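Local coordinates for carboxylesterase (Uncultured bacterium, PDB 5GMX), which hydrolyses carboxylic esters and also acts on oxyimino cephalosporins, probably through a serine nucleophile as in the related class C beta-lactamases, at residues D47-F52 against R59-D64; A85-I90 against A188-S193; D98-F103 against M144-W149. One frame throughout, in Å; residues are numbered along the deposited sequence.

Interaction 1. Residues D47-F52 against R59-D64; sequences DLWGGF and RPWRSD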
ATOM      1  N   ASP A  47      15.976  -0.252 -11.876  1.00 17.35           N
ATOM      2  CA  ASP A  47      16.072   0.538 -10.660  1.00 16.76           C
ATOM      3  C   ASP A  47      16.476   1.955 -11.063  1.00 22.53           C
ATOM      4  O   ASP A  47      17.657   2.245 -11.232  1.00 18.05           O
ATOM      5  CB  ASP A  47      17.087  -0.095  -9.698  1.00 16.22           C
ATOM      6  CG  ASP A  47      17.271   0.699  -8.408  1.00 27.22           C
ATOM      7  OD1 ASP A  47      16.508   1.661  -8.166  1.00 29.87           O
ATOM      8  OD2 ASP A  47      18.173   0.340  -7.615  1.00 30.10           O
ATOM      9  N   LEU A  48      15.483   2.823 -11.223  1.00 20.20           N
ATOM     10  CA  LEU A  48      15.684   4.141 -11.805  1.00 16.97           C
ATOM     11  C   LEU A  48      15.132   5.259 -10.928  1.00 19.71           C
ATOM     12  O   LEU A  48      14.181   5.064 -10.173  1.00 16.57           O
ATOM     13  CB  LEU A  48      15.020   4.217 -13.183  1.00 14.70           C
ATOM     14  CG  LEU A  48      15.482   3.230 -14.257  1.00 23.41           C
ATOM     15  CD1 LEU A  48      14.563   3.325 -15.456  1.00 18.84           C
ATOM     16  CD2 LEU A  48      16.947   3.458 -14.658  1.00 17.80           C
ATOM     17  N   TRP A  49      15.734   6.434 -11.037  1.00 18.17           N
ATOM     18  CA  TRP A  49      15.155   7.626 -10.423  1.00 16.06           C
ATOM     19  C   TRP A  49      15.581   8.849 -11.214  1.00 19.28           C
ATOM     20  O   TRP A  49      16.394   8.748 -12.139  1.00 17.89           O
ATOM     21  CB  TRP A  49      15.550   7.750  -8.943  1.00 12.97           C
ATOM     22  CG  TRP A  49      17.021   7.895  -8.703  1.00 18.53           C
ATOM     23  CD1 TRP A  49      17.727   9.064  -8.542  1.00 17.26           C
ATOM     24  CD2 TRP A  49      17.977   6.835  -8.617  1.00 17.50           C
ATOM     25  NE1 TRP A  49      19.063   8.787  -8.350  1.00 18.62           N
ATOM     26  CE2 TRP A  49      19.244   7.427  -8.396  1.00 22.14           C
ATOM     27  CE3 TRP A  49      17.884   5.440  -8.694  1.00 13.41           C
ATOM     28  CZ2 TRP A  49      20.412   6.668  -8.262  1.00 22.23           C
ATOM     29  CZ3 TRP A  49      19.050   4.683  -8.559  1.00 22.56           C
ATOM     30  CH2 TRP A  49      20.296   5.302  -8.349  1.00 19.00           C
ATOM     31  N   GLY A  50      15.009   9.996 -10.875  1.00 13.70           N
ATOM     32  CA  GLY A  50      15.341  11.226 -11.563  1.00 19.35           C
ATOM     33  C   GLY A  50      14.596  12.427 -11.023  1.00 19.35           C
ATOM     34  O   GLY A  50      13.675  12.291 -10.208  1.00 19.18           O
ATOM     35  N   GLY A  51      15.003  13.608 -11.475  1.00 21.52           N
ATOM     36  CA  GLY A  51      14.347  14.845 -11.103  1.00 20.71           C
ATOM     37  C   GLY A  51      14.748  15.344  -9.736  1.00 20.87           C
ATOM     38  O   GLY A  51      15.854  15.078  -9.262  1.00 23.67           O
ATOM     39  N   PHE A  52      13.837  16.055  -9.082  1.00 19.59           N
ATOM     40  CA  PHE A  52      14.180  16.764  -7.856  1.00 22.68           C
ATOM     41  C   PHE A  52      13.294  16.386  -6.682  1.00 21.12           C
ATOM     42  O   PHE A  52      12.167  15.939  -6.855  1.00 19.66           O
ATOM     43  CB  PHE A  52      14.124  18.272  -8.103  1.00 24.66           C
ATOM     44  CG  PHE A  52      15.013  18.727  -9.229  1.00 24.75           C
ATOM     45  CD1 PHE A  52      14.531  18.796 -10.525  1.00 28.78           C
ATOM     46  CD2 PHE A  52      16.338  19.055  -8.991  1.00 29.69           C
ATOM     47  CE1 PHE A  52      15.349  19.199 -11.561  1.00 32.94           C
ATOM     48  CE2 PHE A  52      17.165  19.460 -10.025  1.00 28.85           C
ATOM     49  CZ  PHE A  52      16.668  19.533 -11.313  1.00 22.02           C
ATOM     50  N   ARG A  59      17.320  20.521  -5.251  1.00 33.80           N
ATOM     51  CA  ARG A  59      17.905  19.334  -4.637  1.00 26.38           C
ATOM     52  C   ARG A  59      17.512  18.108  -5.437  1.00 25.30           C
ATOM     53  O   ARG A  59      16.357  17.697  -5.409  1.00 21.47           O
ATOM     54  CB  ARG A  59      17.448  19.162  -3.188  1.00 28.98           C
ATOM     55  CG  ARG A  59      17.876  20.267  -2.235  1.00 39.35           C
ATOM     56  CD  ARG A  59      17.566  19.900  -0.783  1.00 38.40           C
ATOM     57  NE  ARG A  59      16.148  19.650  -0.527  1.00 48.80           N
ATOM     58  CZ  ARG A  59      15.227  20.591  -0.317  1.00 55.64           C
ATOM     59  NH1 ARG A  59      15.560  21.878  -0.335  1.00 49.40           N
ATOM     60  NH2 ARG A  59      13.966  20.240  -0.086  1.00 41.48           N
ATOM     61  N   PRO A  60      18.482  17.504  -6.139  1.00 24.69           N
ATOM     62  CA  PRO A  60      18.158  16.351  -6.987  1.00 22.88           C
ATOM     63  C   PRO A  60      17.686  15.143  -6.183  1.00 22.78           C
ATOM     64  O   PRO A  60      18.148  14.913  -5.069  1.00 27.00           O
ATOM     65  CB  PRO A  60      19.477  16.060  -7.714  1.00 24.42           C
ATOM     66  CG  PRO A  60      20.253  17.357  -7.638  1.00 27.37           C
ATOM     67  CD  PRO A  60      19.872  17.959  -6.322  1.00 29.02           C
ATOM     68  N   TRP A  61      16.758  14.391  -6.764  1.00 22.53           N
ATOM     69  CA  TRP A  61      16.318  13.110  -6.219  1.00 23.01           C
ATOM     70  C   TRP A  61      17.502  12.147  -6.181  1.00 19.39           C
ATOM     71  O   TRP A  61      18.247  12.032  -7.152  1.00 19.48           O
ATOM     72  CB  TRP A  61      15.178  12.543  -7.083  1.00 20.35           C
ATOM     73  CG  TRP A  61      14.422  11.365  -6.514  1.00 14.91           C
ATOM     74  CD1 TRP A  61      14.859  10.071  -6.406  1.00 19.41           C
ATOM     75  CD2 TRP A  61      13.079  11.374  -6.017  1.00 16.57           C
ATOM     76  NE1 TRP A  61      13.872   9.278  -5.850  1.00 16.85           N
ATOM     77  CE2 TRP A  61      12.773  10.057  -5.600  1.00 16.66           C
ATOM     78  CE3 TRP A  61      12.108  12.372  -5.867  1.00 19.75           C
ATOM     79  CZ2 TRP A  61      11.531   9.714  -5.056  1.00 18.73           C
ATOM     80  CZ3 TRP A  61      10.876  12.027  -5.323  1.00 19.19           C
ATOM     81  CH2 TRP A  61      10.601  10.710  -4.926  1.00 18.48           C
ATOM     82  N   ARG A  62      17.705  11.478  -5.053  1.00 20.65           N
ATOM     83  CA  ARG A  62      18.841  10.567  -4.944  1.00 19.99           C
ATOM     84  C   ARG A  62      18.378   9.129  -4.854  1.00 21.03           C
ATOM     85  O   ARG A  62      17.175   8.867  -4.798  1.00 18.21           O
ATOM     86  CB  ARG A  62      19.718  10.954  -3.761  1.00 20.88           C
ATOM     87  CG  ARG A  62      20.178  12.406  -3.897  1.00 29.87           C
ATOM     88  CD  ARG A  62      21.093  12.835  -2.790  1.00 35.99           C
ATOM     89  NE  ARG A  62      22.260  11.963  -2.747  1.00 44.77           N
ATOM     90  CZ  ARG A  62      23.419  12.291  -2.193  1.00 41.77           C
ATOM     91  NH1 ARG A  62      23.587  13.497  -1.663  1.00 41.49           N
ATOM     92  NH2 ARG A  62      24.417  11.420  -2.197  1.00 39.99           N
ATOM     93  N   SER A  63      19.324   8.193  -4.883  1.00 17.33           N
ATOM     94  CA  SER A  63      18.969   6.779  -4.879  1.00 22.43           C
ATOM     95  C   SER A  63      18.160   6.388  -3.640  1.00 16.90           C
ATOM     96  O   SER A  63      17.244   5.576  -3.726  1.00 18.68           O
ATOM     97  CB  SER A  63      20.226   5.908  -4.968  1.00 15.83           C
ATOM     98  OG  SER A  63      21.070   6.124  -3.859  1.00 28.44           O
ATOM     99  N   ASP A  64      18.485   6.979  -2.497  1.00 15.65           N
ATOM    100  CA  ASP A  64      17.819   6.609  -1.249  1.00 17.91           C
ATOM    101  C   ASP A  64      16.680   7.553  -0.844  1.00 16.81           C
ATOM    102  O   ASP A  64      16.205   7.492   0.288  1.00 14.78           O
ATOM    103  CB  ASP A  64      18.851   6.531  -0.114  1.00 20.44           C
ATOM    104  CG  ASP A  64      19.481   7.876   0.208  1.00 27.12           C
ATOM    105  OD1 ASP A  64      19.310   8.830  -0.587  1.00 28.22           O
ATOM    106  OD2 ASP A  64      20.189   7.971   1.236  1.00 27.80           O
TER
HETATM  107  O   HOH W   1      18.064  12.883  -9.846  1.00 26.05           O

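Interaction 2. Residues A85-I90 against A188-S193; sequences ADEGLI and AEKVAS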
ATOM      1  N   ALA A  85      -0.703 -15.192   8.215  1.00 15.48           N
ATOM      2  CA  ALA A  85      -1.681 -16.235   7.962  1.00 13.49           C
ATOM      3  C   ALA A  85      -0.934 -17.469   7.477  1.00 18.75           C
ATOM      4  O   ALA A  85      -1.292 -18.601   7.815  1.00 14.17           O
ATOM      5  CB  ALA A  85      -2.718 -15.785   6.950  1.00 15.16           C
ATOM      6  N   ASP A  86       0.152 -17.231   6.737  1.00 20.64           N
ATOM      7  CA  ASP A  86       0.910 -18.318   6.131  1.00 17.84           C
ATOM      8  C   ASP A  86       1.639 -19.107   7.211  1.00 19.63           C
ATOM      9  O   ASP A  86       1.863 -20.301   7.057  1.00 23.10           O
ATOM     10  CB  ASP A  86       1.910 -17.776   5.099  1.00 19.90           C
ATOM     11  CG  ASP A  86       2.559 -18.881   4.267  1.00 26.98           C
ATOM     12  OD1 ASP A  86       1.816 -19.703   3.680  1.00 26.79           O
ATOM     13  OD2 ASP A  86       3.813 -18.931   4.210  1.00 24.45           O
ATOM     14  N   GLU A  87       1.986 -18.440   8.308  1.00 18.37           N
ATOM     15  CA  GLU A  87       2.627 -19.098   9.449  1.00 20.33           C
ATOM     16  C   GLU A  87       1.621 -19.824  10.350  1.00 20.63           C
ATOM     17  O   GLU A  87       2.011 -20.498  11.295  1.00 18.25           O
ATOM     18  CB  GLU A  87       3.392 -18.087  10.306  1.00 22.56           C
ATOM     19  CG  GLU A  87       4.532 -17.374   9.609  1.00 24.56           C
ATOM     20  CD  GLU A  87       5.107 -16.249  10.466  1.00 34.94           C
ATOM     21  OE1 GLU A  87       4.672 -16.105  11.632  1.00 34.38           O
ATOM     22  OE2 GLU A  87       5.981 -15.502   9.975  1.00 44.38           O
ATOM     23  N   GLY A  88       0.330 -19.662  10.075  1.00 17.96           N
ATOM     24  CA  GLY A  88      -0.700 -20.350  10.835  1.00 20.07           C
ATOM     25  C   GLY A  88      -1.227 -19.589  12.044  1.00 20.33           C
ATOM     26  O   GLY A  88      -1.963 -20.145  12.859  1.00 28.33           O
ATOM     27  N   LEU A  89      -0.873 -18.314  12.162  1.00 16.46           N
ATOM     28  CA  LEU A  89      -1.325 -17.512  13.296  1.00 17.22           C
ATOM     29  C   LEU A  89      -2.694 -16.873  13.029  1.00 15.99           C
ATOM     30  O   LEU A  89      -3.417 -16.534  13.959  1.00 17.17           O
ATOM     31  CB  LEU A  89      -0.298 -16.431  13.633  1.00 13.55           C
ATOM     32  CG  LEU A  89       1.020 -16.962  14.188  1.00 20.53           C
ATOM     33  CD1 LEU A  89       2.027 -15.841  14.320  1.00 19.46           C
ATOM     34  CD2 LEU A  89       0.782 -17.626  15.529  1.00 18.15           C
ATOM     35  N   ILE A  90      -3.046 -16.723  11.755  1.00 15.73           N
ATOM     36  CA  ILE A  90      -4.328 -16.129  11.379  1.00 17.76           C
ATOM     37  C   ILE A  90      -5.090 -17.017  10.407  1.00 19.58           C
ATOM     38  O   ILE A  90      -4.524 -17.486   9.424  1.00 20.45           O
ATOM     39  CB  ILE A  90      -4.136 -14.754  10.727  1.00 17.08           C
ATOM     40  CG1 ILE A  90      -3.405 -13.821  11.691  1.00 16.89           C
ATOM     41  CG2 ILE A  90      -5.485 -14.182  10.279  1.00 18.64           C
ATOM     42  CD1 ILE A  90      -3.078 -12.449  11.110  1.00 15.83           C
ATOM     43  N   ALA A 188       8.835  -4.483   9.029  1.00 13.11           N
ATOM     44  CA  ALA A 188      10.298  -4.484   8.945  1.00 17.68           C
ATOM     45  C   ALA A 188      10.879  -5.891   9.068  1.00 21.20           C
ATOM     46  O   ALA A 188      11.684  -6.303   8.237  1.00 19.58           O
ATOM     47  CB  ALA A 188      10.901  -3.589  10.022  1.00 12.63           C
ATOM     48  N   GLU A 189      10.452  -6.631  10.089  1.00 15.86           N
ATOM     49  CA  GLU A 189      11.084  -7.909  10.421  1.00 21.30           C
ATOM     50  C   GLU A 189      10.634  -9.076   9.556  1.00 20.17           C
ATOM     51  O   GLU A 189      11.424  -9.966   9.252  1.00 21.84           O
ATOM     52  CB  GLU A 189      10.850  -8.250  11.903  1.00 22.32           C
ATOM     53  CG  GLU A 189      11.696  -7.392  12.857  1.00 35.17           C
ATOM     54  CD  GLU A 189      11.377  -7.610  14.331  1.00 51.62           C
ATOM     55  OE1 GLU A 189      10.477  -8.422  14.639  1.00 56.51           O
ATOM     56  OE2 GLU A 189      12.023  -6.955  15.183  1.00 51.49           O
ATOM     57  N   LYS A 190       9.371  -9.079   9.150  1.00 21.04           N
ATOM     58  CA  LYS A 190       8.842 -10.235   8.445  1.00 20.94           C
ATOM     59  C   LYS A 190       8.718 -10.055   6.937  1.00 20.07           C
ATOM     60  O   LYS A 190       8.636 -11.033   6.214  1.00 17.29           O
ATOM     61  CB  LYS A 190       7.488 -10.627   9.031  1.00 20.19           C
ATOM     62  CG  LYS A 190       7.606 -11.137  10.454  1.00 22.96           C
ATOM     63  CD  LYS A 190       6.287 -11.622  10.993  1.00 29.93           C
ATOM     64  CE  LYS A 190       6.501 -12.420  12.270  1.00 32.80           C
ATOM     65  NZ  LYS A 190       7.243 -13.680  11.982  1.00 33.92           N
ATOM     66  N   VAL A 191       8.712  -8.819   6.456  1.00 17.68           N
ATOM     67  CA  VAL A 191       8.545  -8.603   5.027  1.00 15.72           C
ATOM     68  C   VAL A 191       9.754  -7.933   4.373  1.00 16.50           C
ATOM     69  O   VAL A 191      10.342  -8.483   3.446  1.00 17.46           O
ATOM     70  CB  VAL A 191       7.292  -7.748   4.733  1.00 18.15           C
ATOM     71  CG1 VAL A 191       7.192  -7.449   3.250  1.00 16.14           C
ATOM     72  CG2 VAL A 191       6.043  -8.449   5.236  1.00 17.15           C
ATOM     73  N   ALA A 192      10.120  -6.753   4.859  1.00 14.45           N
ATOM     74  CA  ALA A 192      11.095  -5.900   4.173  1.00 18.59           C
ATOM     75  C   ALA A 192      12.559  -6.296   4.393  1.00 19.30           C
ATOM     76  O   ALA A 192      13.330  -6.394   3.434  1.00 20.05           O
ATOM     77  CB  ALA A 192      10.894  -4.463   4.590  1.00 16.92           C
ATOM     78  N   SER A 193      12.946  -6.477   5.652  1.00 18.13           N
ATOM     79  CA  SER A 193      14.340  -6.759   5.987  1.00 22.12           C
ATOM     80  C   SER A 193      14.883  -8.069   5.394  1.00 22.07           C
ATOM     81  O   SER A 193      15.995  -8.072   4.880  1.00 22.43           O
ATOM     82  CB  SER A 193      14.537  -6.772   7.504  1.00 21.20           C
ATOM     83  OG  SER A 193      15.907  -6.906   7.833  1.00 40.37           O
TER

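Interaction 3. Residues D98-F103 against M144-W149; sequences DYWPEF and MLAAQW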
ATOM      1  N   ASP A  98     -12.102 -13.550  17.590  1.00 19.57           N
ATOM      2  CA  ASP A  98     -11.281 -14.650  18.105  1.00 21.09           C
ATOM      3  C   ASP A  98      -9.901 -14.151  18.535  1.00 21.16           C
ATOM      4  O   ASP A  98      -9.325 -14.648  19.500  1.00 21.15           O
ATOM      5  CB  ASP A  98     -11.126 -15.753  17.052  1.00 22.95           C
ATOM      6  CG  ASP A  98     -12.379 -16.598  16.899  1.00 30.77           C
ATOM      7  OD1 ASP A  98     -13.400 -16.273  17.549  1.00 27.51           O
ATOM      8  OD2 ASP A  98     -12.345 -17.585  16.122  1.00 33.23           O
ATOM      9  N   TYR A  99      -9.382 -13.163  17.815  1.00 22.75           N
ATOM     10  CA  TYR A  99      -8.057 -12.613  18.090  1.00 18.77           C
ATOM     11  C   TYR A  99      -8.119 -11.270  18.813  1.00 20.80           C
ATOM     12  O   TYR A  99      -7.163 -10.859  19.473  1.00 19.85           O
ATOM     13  CB  TYR A  99      -7.273 -12.439  16.796  1.00 18.07           C
ATOM     14  CG  TYR A  99      -7.297 -13.638  15.886  1.00 19.88           C
ATOM     15  CD1 TYR A  99      -6.609 -14.797  16.218  1.00 16.81           C
ATOM     16  CD2 TYR A  99      -7.957 -13.591  14.662  1.00 19.59           C
ATOM     17  CE1 TYR A  99      -6.616 -15.901  15.379  1.00 18.65           C
ATOM     18  CE2 TYR A  99      -7.963 -14.688  13.808  1.00 20.23           C
ATOM     19  CZ  TYR A  99      -7.284 -15.836  14.172  1.00 19.91           C
ATOM     20  OH  TYR A  99      -7.277 -16.928  13.334  1.00 20.24           O
ATOM     21  N   TRP A 100      -9.246 -10.585  18.647  1.00 18.75           N
ATOM     22  CA  TRP A 100      -9.427  -9.207  19.095  1.00 19.91           C
ATOM     23  C   TRP A 100     -10.823  -9.118  19.704  1.00 21.38           C
ATOM     24  O   TRP A 100     -11.769  -8.694  19.046  1.00 19.57           O
ATOM     25  CB  TRP A 100      -9.257  -8.244  17.917  1.00 17.73           C
ATOM     26  CG  TRP A 100      -9.384  -6.769  18.213  1.00 16.45           C
ATOM     27  CD1 TRP A 100      -9.549  -6.175  19.435  1.00 23.23           C
ATOM     28  CD2 TRP A 100      -9.343  -5.706  17.253  1.00 18.89           C
ATOM     29  NE1 TRP A 100      -9.622  -4.812  19.289  1.00 18.73           N
ATOM     30  CE2 TRP A 100      -9.494  -4.497  17.960  1.00 19.51           C
ATOM     31  CE3 TRP A 100      -9.198  -5.660  15.860  1.00 19.36           C
ATOM     32  CZ2 TRP A 100      -9.506  -3.256  17.323  1.00 16.73           C
ATOM     33  CZ3 TRP A 100      -9.209  -4.424  15.228  1.00 19.36           C
ATOM     34  CH2 TRP A 100      -9.363  -3.238  15.963  1.00 19.90           C
ATOM     35  N   PRO A 101     -10.959  -9.575  20.957  1.00 20.86           N
ATOM     36  CA  PRO A 101     -12.261  -9.796  21.613  1.00 19.84           C
ATOM     37  C   PRO A 101     -13.131  -8.554  21.663  1.00 15.38           C
ATOM     38  O   PRO A 101     -14.333  -8.638  21.404  1.00 17.47           O
ATOM     39  CB  PRO A 101     -11.874 -10.235  23.031  1.00 21.29           C
ATOM     40  CG  PRO A 101     -10.475 -10.770  22.897  1.00 21.23           C
ATOM     41  CD  PRO A 101      -9.827  -9.926  21.828  1.00 22.38           C
ATOM     42  N   GLU A 102     -12.520  -7.412  21.969  1.00 15.96           N
ATOM     43  CA  GLU A 102     -13.246  -6.146  22.044  1.00 21.57           C
ATOM     44  C   GLU A 102     -13.936  -5.793  20.730  1.00 18.37           C
ATOM     45  O   GLU A 102     -14.903  -5.023  20.710  1.00 15.20           O
ATOM     46  CB  GLU A 102     -12.308  -4.999  22.437  1.00 19.15           C
ATOM     47  CG  GLU A 102     -11.569  -5.193  23.750  1.00 23.66           C
ATOM     48  CD  GLU A 102     -10.170  -5.790  23.579  1.00 31.18           C
ATOM     49  OE1 GLU A 102      -9.967  -6.652  22.691  1.00 22.78           O
ATOM     50  OE2 GLU A 102      -9.271  -5.387  24.347  1.00 37.08           O
ATOM     51  N   PHE A 103     -13.455  -6.371  19.634  1.00 15.46           N
ATOM     52  CA  PHE A 103     -14.025  -6.080  18.326  1.00 17.70           C
ATOM     53  C   PHE A 103     -15.449  -6.620  18.205  1.00 19.72           C
ATOM     54  O   PHE A 103     -16.206  -6.194  17.336  1.00 16.17           O
ATOM     55  CB  PHE A 103     -13.136  -6.664  17.218  1.00 15.55           C
ATOM     56  CG  PHE A 103     -13.429  -6.121  15.843  1.00 14.62           C
ATOM     57  CD1 PHE A 103     -12.841  -4.944  15.408  1.00 13.09           C
ATOM     58  CD2 PHE A 103     -14.279  -6.793  14.990  1.00 14.54           C
ATOM     59  CE1 PHE A 103     -13.088  -4.452  14.141  1.00 13.65           C
ATOM     60  CE2 PHE A 103     -14.543  -6.303  13.717  1.00 18.87           C
ATOM     61  CZ  PHE A 103     -13.940  -5.135  13.292  1.00 14.85           C
HETATM   62  N   MSE A 144     -11.504   2.819  19.844  1.00 17.25           N
HETATM   63  CA  MSE A 144     -12.640   3.496  19.236  1.00 18.06           C
HETATM   64  C   MSE A 144     -13.274   2.719  18.074  1.00 24.61           C
HETATM   65  O   MSE A 144     -14.502   2.579  18.006  1.00 21.45           O
HETATM   66  CB  MSE A 144     -12.211   4.871  18.756  1.00 25.47           C
HETATM   67  CG  MSE A 144     -13.196   5.544  17.820  1.00 36.21           C
HETATM   68 SE   MSE A 144     -12.492   7.287  17.300  1.00121.13          SE
HETATM   69  CE  MSE A 144     -12.158   8.020  19.086  1.00 55.07           C
ATOM     70  N   LEU A 145     -12.446   2.221  17.155  1.00 17.63           N
ATOM     71  CA  LEU A 145     -12.975   1.468  16.015  1.00 16.26           C
ATOM     72  C   LEU A 145     -13.650   0.167  16.430  1.00 19.34           C
ATOM     73  O   LEU A 145     -14.684  -0.187  15.871  1.00 15.35           O
ATOM     74  CB  LEU A 145     -11.880   1.173  14.988  1.00 18.26           C
ATOM     75  CG  LEU A 145     -11.400   2.418  14.246  1.00 25.61           C
ATOM     76  CD1 LEU A 145     -10.226   2.089  13.342  1.00 27.58           C
ATOM     77  CD2 LEU A 145     -12.553   3.046  13.466  1.00 25.11           C
ATOM     78  N   ALA A 146     -13.071  -0.552  17.392  1.00 17.45           N
ATOM     79  CA  ALA A 146     -13.683  -1.804  17.851  1.00 16.61           C
ATOM     80  C   ALA A 146     -15.066  -1.566  18.460  1.00 16.99           C
ATOM     81  O   ALA A 146     -15.946  -2.421  18.380  1.00 15.23           O
ATOM     82  CB  ALA A 146     -12.781  -2.510  18.858  1.00 16.86           C
ATOM     83  N   ALA A 147     -15.271  -0.387  19.033  1.00 15.80           N
ATOM     84  CA  ALA A 147     -16.525  -0.088  19.713  1.00 20.35           C
ATOM     85  C   ALA A 147     -17.602   0.438  18.750  1.00 20.29           C
ATOM     86  O   ALA A 147     -18.751   0.623  19.131  1.00 21.28           O
ATOM     87  CB  ALA A 147     -16.277   0.911  20.832  1.00 15.90           C
ATOM     88  N   GLN A 148     -17.228   0.647  17.496  1.00 20.81           N
ATOM     89  CA  GLN A 148     -18.073   1.365  16.554  1.00 19.36           C
ATOM     90  C   GLN A 148     -19.122   0.509  15.860  1.00 17.43           C
ATOM     91  O   GLN A 148     -18.863  -0.625  15.461  1.00 16.28           O
ATOM     92  CB  GLN A 148     -17.189   2.036  15.503  1.00 19.47           C
ATOM     93  CG  GLN A 148     -17.911   2.946  14.547  1.00 19.94           C
ATOM     94  CD  GLN A 148     -16.947   3.825  13.786  1.00 23.99           C
ATOM     95  OE1 GLN A 148     -16.220   4.619  14.380  1.00 27.99           O
ATOM     96  NE2 GLN A 148     -16.937   3.693  12.462  1.00 18.48           N
ATOM     97  N   TRP A 149     -20.312   1.084  15.716  1.00 17.06           N
ATOM     98  CA  TRP A 149     -21.412   0.482  14.969  1.00 13.80           C
ATOM     99  C   TRP A 149     -21.201   0.677  13.464  1.00 12.29           C
ATOM    100  O   TRP A 149     -20.993   1.800  13.010  1.00 13.47           O
ATOM    101  CB  TRP A 149     -22.746   1.112  15.419  1.00 15.97           C
ATOM    102  CG  TRP A 149     -23.957   0.604  14.715  1.00 13.11           C
ATOM    103  CD1 TRP A 149     -24.658   1.231  13.720  1.00 14.24           C
ATOM    104  CD2 TRP A 149     -24.610  -0.649  14.938  1.00 13.14           C
ATOM    105  NE1 TRP A 149     -25.706   0.445  13.313  1.00 13.30           N
ATOM    106  CE2 TRP A 149     -25.705  -0.713  14.047  1.00 15.02           C
ATOM    107  CE3 TRP A 149     -24.381  -1.720  15.805  1.00 14.53           C
ATOM    108  CZ2 TRP A 149     -26.566  -1.812  13.994  1.00 13.93           C
ATOM    109  CZ3 TRP A 149     -25.236  -2.812  15.756  1.00 16.16           C
ATOM    110  CH2 TRP A 149     -26.320  -2.846  14.858  1.00 18.69           C
TER

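Interaction 1. Residues D47-F52 against R59-D64
Phe52 and Pro60 form a single backbone bridge where the end of strand 43-51 meets the loop that returns beside it. The touching parts run nearly antiparallel, with the CA atoms of Phe52 and Pro60 4.1 Å apart. Further back the backbones diverge, to 6.8 Å between the CA atoms of Trp49 and Ser63, and the Trp49 indole packs between them. One bond holds the bridge: Trp61 N donates to Gly51 O at 2.7 Å, nearly straight at 168° and tilted off the carbonyl plane. A water donates to the same oxygen and to Trp61 O, linking the two segments a second time.

The Trp49 indole supplies much of the packing. With chi1 at 62°, its CG lies between the backbone N and the carbonyl carbon, and the ring rises against the returning loop. Ser63 CB sits over one face of the indole, 3.4 Å from Trp49 CZ2, in a CH-pi contact with the six-membered ring. Arg62 C covers the same face nearer its rim. Trp61 O lies at the ring edge, 3.3 Å from Trp49 CD1. Trp61 meets the base of this side chain, its CD1 lying 3.5 Å from Trp49 CB. The two five-membered rings lie obliquely, planes 33° and centroids 5.6 Å apart.

Phe52 turns its ring edge to the carbonyl group of Arg59. Arg273 of helix 272-283 bonds Asp47 and the carbonyl of Ser63, and so spans both segments. Strand 43-51 lies in the antiparallel sheet, between strands 10-11 and 33-40.

Interaction 2. Residues A85-I90 against A188-S193
Glu87 and Lys190 make this contact alone, as a surface salt bridge between the turn after helix 72-86 and the last turn of helix 183-192. Lys190 NZ donates to Glu87 OE2 at 3.0 Å. The ammonium comes to the syn lone pair of OE2, on the side of the other carboxylate oxygen. Glu87 OE1 stays farther off, 3.6 Å from Lys190 NZ, so the grip is one-sided. The bridge buries little, 74 Å² over both segments.

Both side chains have to reach, because the CA atoms of Glu87 and Lys190 are 10.9 Å apart. Each CB points toward the opposite segment. Glu87 is extended beyond CG, with chi2 at 172°, which carries the carboxylate well out from the backbone. Lys190 is extended as far as CE, then bends at its last torsion (chi4 -66°), which turns NZ to meet OE2. The two chains approach at an angle.

The backbone fixes where Glu87 stands. Helix 72-86 closes in a Schellman motif, and Gly88 is the residue that leaves helical angles with positive phi. Its N bonds back to Ala85 O at 3.0 Å. Glu87 therefore sits just before the turn of the chain. Around Lys190 the helix widens into a pi-type turn, with Ser193 N bonded to Ala188 O.

Lys190 also rests on Leu84, so its aliphatic part packs on the helix that leads into Glu87. Val191 touches Thr79 of the same helix. Helix 183-192 thus lies beside the last turns of helix 72-86, whose other end begins next to Ser71 of the ligand pocket, and Leu89 leans on Val176 just after helix 165-175.

Interaction 3. Residues D98-F103 against M144-W149
Ala146 and Phe103 touch each other and share Lys108, whose NZ is held by three groups. It donates to Ala146 O and to Gln148 O, and it makes a cation-pi contact with the Phe103 ring. Ala146 O lies at the end of helix 138-146 and Gln148 O just beyond it. A positive charge near Ala146 O would probably suit the helix dipole.

The contact itself is apolar and centres on the Ala146 methyl. Ala146 CB lies 3.7 Å from Trp100 CZ2 and 4.2 Å from Phe103 CD1. The backbones come close here, with the CA atoms of Phe103 and Ala146 4.3 Å apart. This belongs to the helical part of a beta-lactamase fold, where the 3-10 segment that starts at 101 packs against the end of helix 138-146. There Phe103 N bonds to Trp100 O at 2.9 Å.

Phe103 CD1 stands 3.6 Å above one face of the Trp100 indole, toward its rim. Trp100 CG lies opposite the backbone N (chi1 -179°), which directs the indole toward Ala146. Glu102 OE1 sits in plane at the edge of that indole and forms a salt bridge with Arg175 of helix 165-175. Trp100 also packs on Arg175 and Glu171 of that helix.

In the fold
From the N terminus, interaction 1 comes first. It closes a short loop of six residues after strand 43-51 and is complete before interaction 2 opens. Interaction 2 starts at the end of helix 72-86 and closes at helix 183-192, with 97 residues between its two segments. Interaction 3 is nested within that span, joining 98-103 to the end of helix 138-146. Interactions 2 and 3 touch: Leu89 O lies 3.6 Å from Tyr99 CE1. Interaction 1 lies apart, with its centre about 43 Å from that of interaction 3, on the opposite side of the chain's centre. Interactions 2 and 3 join parts of the helical region, whereas interaction 1 fastens a loop to a strand of the sheet.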